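Local coordinates for fucose-specific lectin (Aleuria aurantia, PDB 6GKE), which binds L-fucose through five sites on a six-bladed beta-propeller, preferring the alpha-1,6-linked core fucose of glycoproteins, at residues A[77-82]-A[130-135]. The protein carries 1 engineered substitution. Numbering follows the deposited sequence. Where two conformers were deposited one is given.
Sequences RVYCVN and IRVYYQ. With FUC (alpha-L-fucopyranose), chain B; FUC (alpha-L-fucopyranose), chain E.
Beneath a fucose site between two neighbouring propeller blades, R77 and I130 touch the sugar while Y79 and V132 pack behind them. V132 sets its CG2 methyl squarely over the middle of the Y79 ring, 3.8 Å from the ring centroid and 7° off the normal, a CH-pi contact. I130 takes the hydroxyl end of the same ring: its CG2 lies 3.6 Å from Y79 OH, and its CD1 reaches on to fucose C6 at 3.8 Å. That hydroxyl is hydrogen-bonded to E89 OE2, so Y79 probably helps to position this sugar-binding glutamate as a second-shell residue. Strands 73-81 and 129-134 are each second in a four-stranded antiparallel blade; the axes of the short segments 77-81 and 130-134 approach to 9.6 Å at 23°, with no hydrogen bond between them. R77 bends at chi2 (-66°), bringing its guanidinium edge to the sugar: NE donates to fucose O4 and NH2 to O5, both at 2.9 Å, while Q75 holds NH2 as well; E89, Q101 and W153 complete the grip. R131, whose CB leaves its strand away from 77-82, repeats this hold in the next pocket, its NE 2.8 Å from O4 of a second fucose, while its NH1 bonds back to I130 O at 2.9 Å.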
ATOM      1  N   ARG A  77      -2.007  24.024 -12.151  1.00  4.53           N
ATOM      2  CA  ARG A  77      -3.344  23.504 -11.903  1.00  4.61           C
ATOM      3  C   ARG A  77      -3.223  22.004 -11.656  1.00  4.51           C
ATOM      4  O   ARG A  77      -2.585  21.302 -12.445  1.00  5.07           O
ATOM      5  CB  ARG A  77      -4.282  23.768 -13.086  1.00  4.86           C
ATOM      6  CG  ARG A  77      -4.387  25.228 -13.498  1.00  5.03           C
ATOM      7  CD  ARG A  77      -5.047  26.098 -12.439  1.00  5.22           C
ATOM      8  NE  ARG A  77      -5.203  27.486 -12.863  1.00  5.68           N
ATOM      9  CZ  ARG A  77      -4.305  28.458 -12.680  1.00  5.72           C
ATOM     10  NH1 ARG A  77      -3.154  28.217 -12.073  1.00  5.84           N
ATOM     11  NH2 ARG A  77      -4.562  29.679 -13.119  1.00  6.71           N
ATOM     12  N   VAL A  78      -3.821  21.546 -10.550  1.00  4.51           N
ATOM     13  CA  VAL A  78      -3.844  20.144 -10.186  1.00  4.49           C
ATOM     14  C   VAL A  78      -5.304  19.695 -10.164  1.00  4.58           C
ATOM     15  O   VAL A  78      -6.112  20.265  -9.441  1.00  5.34           O
ATOM     16  CB  VAL A  78      -3.162  19.878  -8.831  1.00  5.03           C
ATOM     17  CG1 VAL A  78      -3.226  18.401  -8.472  1.00  5.68           C
ATOM     18  CG2 VAL A  78      -1.723  20.362  -8.828  1.00  5.46           C
ATOM     19  N   TYR A  79      -5.612  18.678 -10.974  1.00  4.48           N
ATOM     20  CA  TYR A  79      -6.959  18.125 -11.117  1.00  4.49           C
ATOM     21  C   TYR A  79      -7.071  16.847 -10.294  1.00  4.30           C
ATOM     22  O   TYR A  79      -6.133  16.057 -10.213  1.00  4.72           O
ATOM     23  CB  TYR A  79      -7.286  17.894 -12.598  1.00  4.75           C
ATOM     24  CG  TYR A  79      -7.231  19.205 -13.332  1.00  4.74           C
ATOM     25  CD1 TYR A  79      -8.247  20.127 -13.162  1.00  4.79           C
ATOM     26  CD2 TYR A  79      -6.118  19.594 -14.061  1.00  4.90           C
ATOM     27  CE1 TYR A  79      -8.179  21.394 -13.712  1.00  4.88           C
ATOM     28  CE2 TYR A  79      -6.030  20.859 -14.622  1.00  4.93           C
ATOM     29  CZ  TYR A  79      -7.056  21.767 -14.431  1.00  4.90           C
ATOM     30  OH  TYR A  79      -6.938  23.033 -14.932  1.00  5.32           O
ATOM     31  N   CYS A  80      -8.252  16.674  -9.696  1.00  4.32           N
ATOM     32  CA  CYS A  80      -8.531  15.560  -8.817  1.00  4.60           C
ATOM     33  C   CYS A  80     -10.047  15.400  -8.729  1.00  4.69           C
ATOM     34  O   CYS A  80     -10.783  16.077  -9.442  1.00  4.89           O
ATOM     35  CB  CYS A  80      -7.897  15.793  -7.451  1.00  5.12           C
ATOM     36  SG  CYS A  80      -8.593  17.219  -6.576  1.00  6.56           S
ATOM     37  N   VAL A  81     -10.513  14.505  -7.859  1.00  5.18           N
ATOM     38  CA  VAL A  81     -11.905  14.229  -7.646  0.50  5.59           C
ATOM     39  C   VAL A  81     -12.202  14.349  -6.135  1.00  5.94           C
ATOM     40  O   VAL A  81     -11.429  13.799  -5.346  1.00  6.70           O
ATOM     41  CB  VAL A  81     -12.176  12.827  -8.233  0.50  5.66           C
ATOM     42  CG1 VAL A  81     -13.610  12.393  -8.021  0.50  5.68           C
ATOM     43  CG2 VAL A  81     -11.823  12.757  -9.716  0.50  5.68           C
ATOM     44  N   ASN A  82     -13.318  14.972  -5.748  1.00  6.16           N
ATOM     45  CA  ASN A  82     -13.687  15.050  -4.341  1.00  6.74           C
ATOM     46  C   ASN A  82     -14.462  13.786  -3.936  1.00  6.78           C
ATOM     47  O   ASN A  82     -14.616  12.846  -4.709  1.00  6.74           O
ATOM     48  CB  ASN A  82     -14.398  16.370  -4.037  1.00  7.27           C
ATOM     49  CG  ASN A  82     -15.823  16.445  -4.537  1.00  7.41           C
ATOM     50  OD1 ASN A  82     -16.383  15.466  -5.028  1.00  6.73           O
ATOM     51  ND2 ASN A  82     -16.422  17.621  -4.416  1.00  9.97           N
ATOM     52  N   ILE A 130      -6.542  25.094 -21.506  1.00  5.31           N
ATOM     53  CA  ILE A 130      -6.435  23.853 -20.741  1.00  4.95           C
ATOM     54  C   ILE A 130      -7.488  22.876 -21.257  1.00  4.55           C
ATOM     55  O   ILE A 130      -8.605  23.276 -21.565  1.00  4.87           O
ATOM     56  CB  ILE A 130      -6.608  24.098 -19.227  1.00  5.39           C
ATOM     57  CG1 ILE A 130      -5.651  25.171 -18.706  1.00  6.23           C
ATOM     58  CG2 ILE A 130      -6.453  22.799 -18.445  1.00  5.58           C
ATOM     59  CD1 ILE A 130      -6.003  25.679 -17.330  1.00  7.01           C
ATOM     60  N   ARG A 131      -7.123  21.598 -21.304  1.00  4.54           N
ATOM     61  CA  ARG A 131      -8.083  20.536 -21.592  1.00  4.49           C
ATOM     62  C   ARG A 131      -7.880  19.437 -20.552  1.00  4.45           C
ATOM     63  O   ARG A 131      -6.742  19.052 -20.283  1.00  5.28           O
ATOM     64  CB  ARG A 131      -7.896  19.981 -23.007  1.00  5.03           C
ATOM     65  CG  ARG A 131      -7.954  21.024 -24.120  1.00  5.33           C
ATOM     66  CD  ARG A 131      -9.345  21.602 -24.305  1.00  5.42           C
ATOM     67  NE  ARG A 131      -9.455  22.542 -25.417  1.00  6.05           N
ATOM     68  CZ  ARG A 131      -9.322  23.866 -25.337  1.00  6.22           C
ATOM     69  NH1 ARG A 131      -8.908  24.444 -24.218  1.00  6.66           N
ATOM     70  NH2 ARG A 131      -9.610  24.619 -26.389  1.00  7.20           N
ATOM     71  N   VAL A 132      -8.991  18.952 -19.988  1.00  4.45           N
ATOM     72  CA  VAL A 132      -8.989  17.918 -18.971  1.00  4.55           C
ATOM     73  C   VAL A 132      -9.814  16.739 -19.493  1.00  4.55           C
ATOM     74  O   VAL A 132     -10.914  16.944 -19.998  1.00  5.44           O
ATOM     75  CB  VAL A 132      -9.544  18.439 -17.635  1.00  5.23           C
ATOM     76  CG1 VAL A 132      -9.544  17.352 -16.573  1.00  5.74           C
ATOM     77  CG2 VAL A 132      -8.783  19.659 -17.150  1.00  5.74           C
ATOM     78  N   TYR A 133      -9.264  15.528 -19.353  1.00  4.38           N
ATOM     79  CA  TYR A 133      -9.870  14.307 -19.876  1.00  4.48           C
ATOM     80  C   TYR A 133     -10.207  13.376 -18.714  1.00  4.49           C
ATOM     81  O   TYR A 133      -9.408  13.196 -17.792  1.00  5.02           O
ATOM     82  CB  TYR A 133      -8.930  13.644 -20.890  1.00  4.73           C
ATOM     83  CG  TYR A 133      -8.642  14.571 -22.039  1.00  4.66           C
ATOM     84  CD1 TYR A 133      -9.487  14.631 -23.137  1.00  4.76           C
ATOM     85  CD2 TYR A 133      -7.597  15.478 -21.972  1.00  4.69           C
ATOM     86  CE1 TYR A 133      -9.287  15.552 -24.152  1.00  4.76           C
ATOM     87  CE2 TYR A 133      -7.388  16.407 -22.978  1.00  4.79           C
ATOM     88  CZ  TYR A 133      -8.238  16.454 -24.066  1.00  4.68           C
ATOM     89  OH  TYR A 133      -8.021  17.394 -25.037  1.00  5.32           O
ATOM     90  N   TYR A 134     -11.406  12.796 -18.785  1.00  4.47           N
ATOM     91  CA  TYR A 134     -11.971  12.010 -17.702  1.00  4.58           C
ATOM     92  C   TYR A 134     -13.003  11.050 -18.293  1.00  4.57           C
ATOM     93  O   TYR A 134     -13.387  11.165 -19.451  1.00  5.69           O
ATOM     94  CB  TYR A 134     -12.631  12.920 -16.655  1.00  5.03           C
ATOM     95  CG  TYR A 134     -13.834  13.671 -17.175  1.00  5.45           C
ATOM     96  CD1 TYR A 134     -13.701  14.815 -17.946  1.00  5.72           C
ATOM     97  CD2 TYR A 134     -15.119  13.215 -16.933  1.00  5.91           C
ATOM     98  CE1 TYR A 134     -14.802  15.483 -18.462  1.00  6.29           C
ATOM     99  CE2 TYR A 134     -16.230  13.874 -17.436  1.00  6.67           C
ATOM    100  CZ  TYR A 134     -16.076  15.014 -18.201  1.00  6.47           C
ATOM    101  OH  TYR A 134     -17.161  15.666 -18.713  1.00  8.29           O
ATOM    102  N   GLN A 135     -13.481  10.122 -17.463  1.00  4.61           N
ATOM    103  CA  GLN A 135     -14.574   9.244 -17.847  1.00  4.93           C
ATOM    104  C   GLN A 135     -15.736   9.427 -16.874  1.00  5.28           C
ATOM    105  O   GLN A 135     -15.543   9.715 -15.694  1.00  5.73           O
ATOM    106  CB  GLN A 135     -14.120   7.789 -17.883  1.00  5.08           C
ATOM    107  CG  GLN A 135     -13.006   7.587 -18.894  1.00  5.18           C
ATOM    108  CD  GLN A 135     -12.806   6.139 -19.251  1.00  5.42           C
ATOM    109  OE1 GLN A 135     -12.233   5.360 -18.487  1.00  5.52           O
ATOM    110  NE2 GLN A 135     -13.308   5.755 -20.412  1.00  5.88           N
TER
HETATM  111  C1  FUC B   2      -8.236  30.139 -12.677  1.00  8.32           C
HETATM  112  C2  FUC B   2      -9.041  28.919 -12.248  1.00  7.36           C
HETATM  113  C3  FUC B   2      -9.767  28.313 -13.441  1.00  6.62           C
HETATM  114  C4  FUC B   2      -8.750  28.007 -14.538  1.00  6.32           C
HETATM  115  C5  FUC B   2      -8.045  29.301 -14.927  1.00  6.80           C
HETATM  116  C6  FUC B   2      -7.016  29.122 -16.028  1.00  7.09           C
HETATM  117  O2  FUC B   2      -9.986  29.293 -11.240  1.00  8.65           O
HETATM  118  O3  FUC B   2     -10.514  27.161 -13.032  1.00  6.57           O
HETATM  119  O4  FUC B   2      -7.745  27.084 -14.096  1.00  6.36           O
HETATM  120  O5  FUC B   2      -7.372  29.833 -13.771  1.00  7.10           O
HETATM  121  C1  FUC E 405     -12.318  23.107 -28.518  1.00  9.58           C
HETATM  122  C2  FUC E 405     -12.880  21.766 -28.063  1.00  8.46           C
HETATM  123  C3  FUC E 405     -12.211  20.643 -28.867  1.00  7.36           C
HETATM  124  C4  FUC E 405     -10.687  20.738 -28.745  1.00  7.18           C
HETATM  125  C5  FUC E 405     -10.273  22.101 -29.284  1.00  7.93           C
HETATM  126  C6  FUC E 405      -8.773  22.303 -29.270  1.00  8.49           C
HETATM  127  O1  FUC E 405     -12.812  23.351 -29.834  1.00 10.92           O
HETATM  128  O2  FUC E 405     -14.314  21.761 -28.211  1.00 10.29           O
HETATM  129  O3  FUC E 405     -12.700  19.367 -28.456  1.00  6.84           O
HETATM  130  O4  FUC E 405     -10.251  20.660 -27.386  1.00  6.83           O
HETATM  131  O5  FUC E 405     -10.882  23.123 -28.493  1.00  8.61           O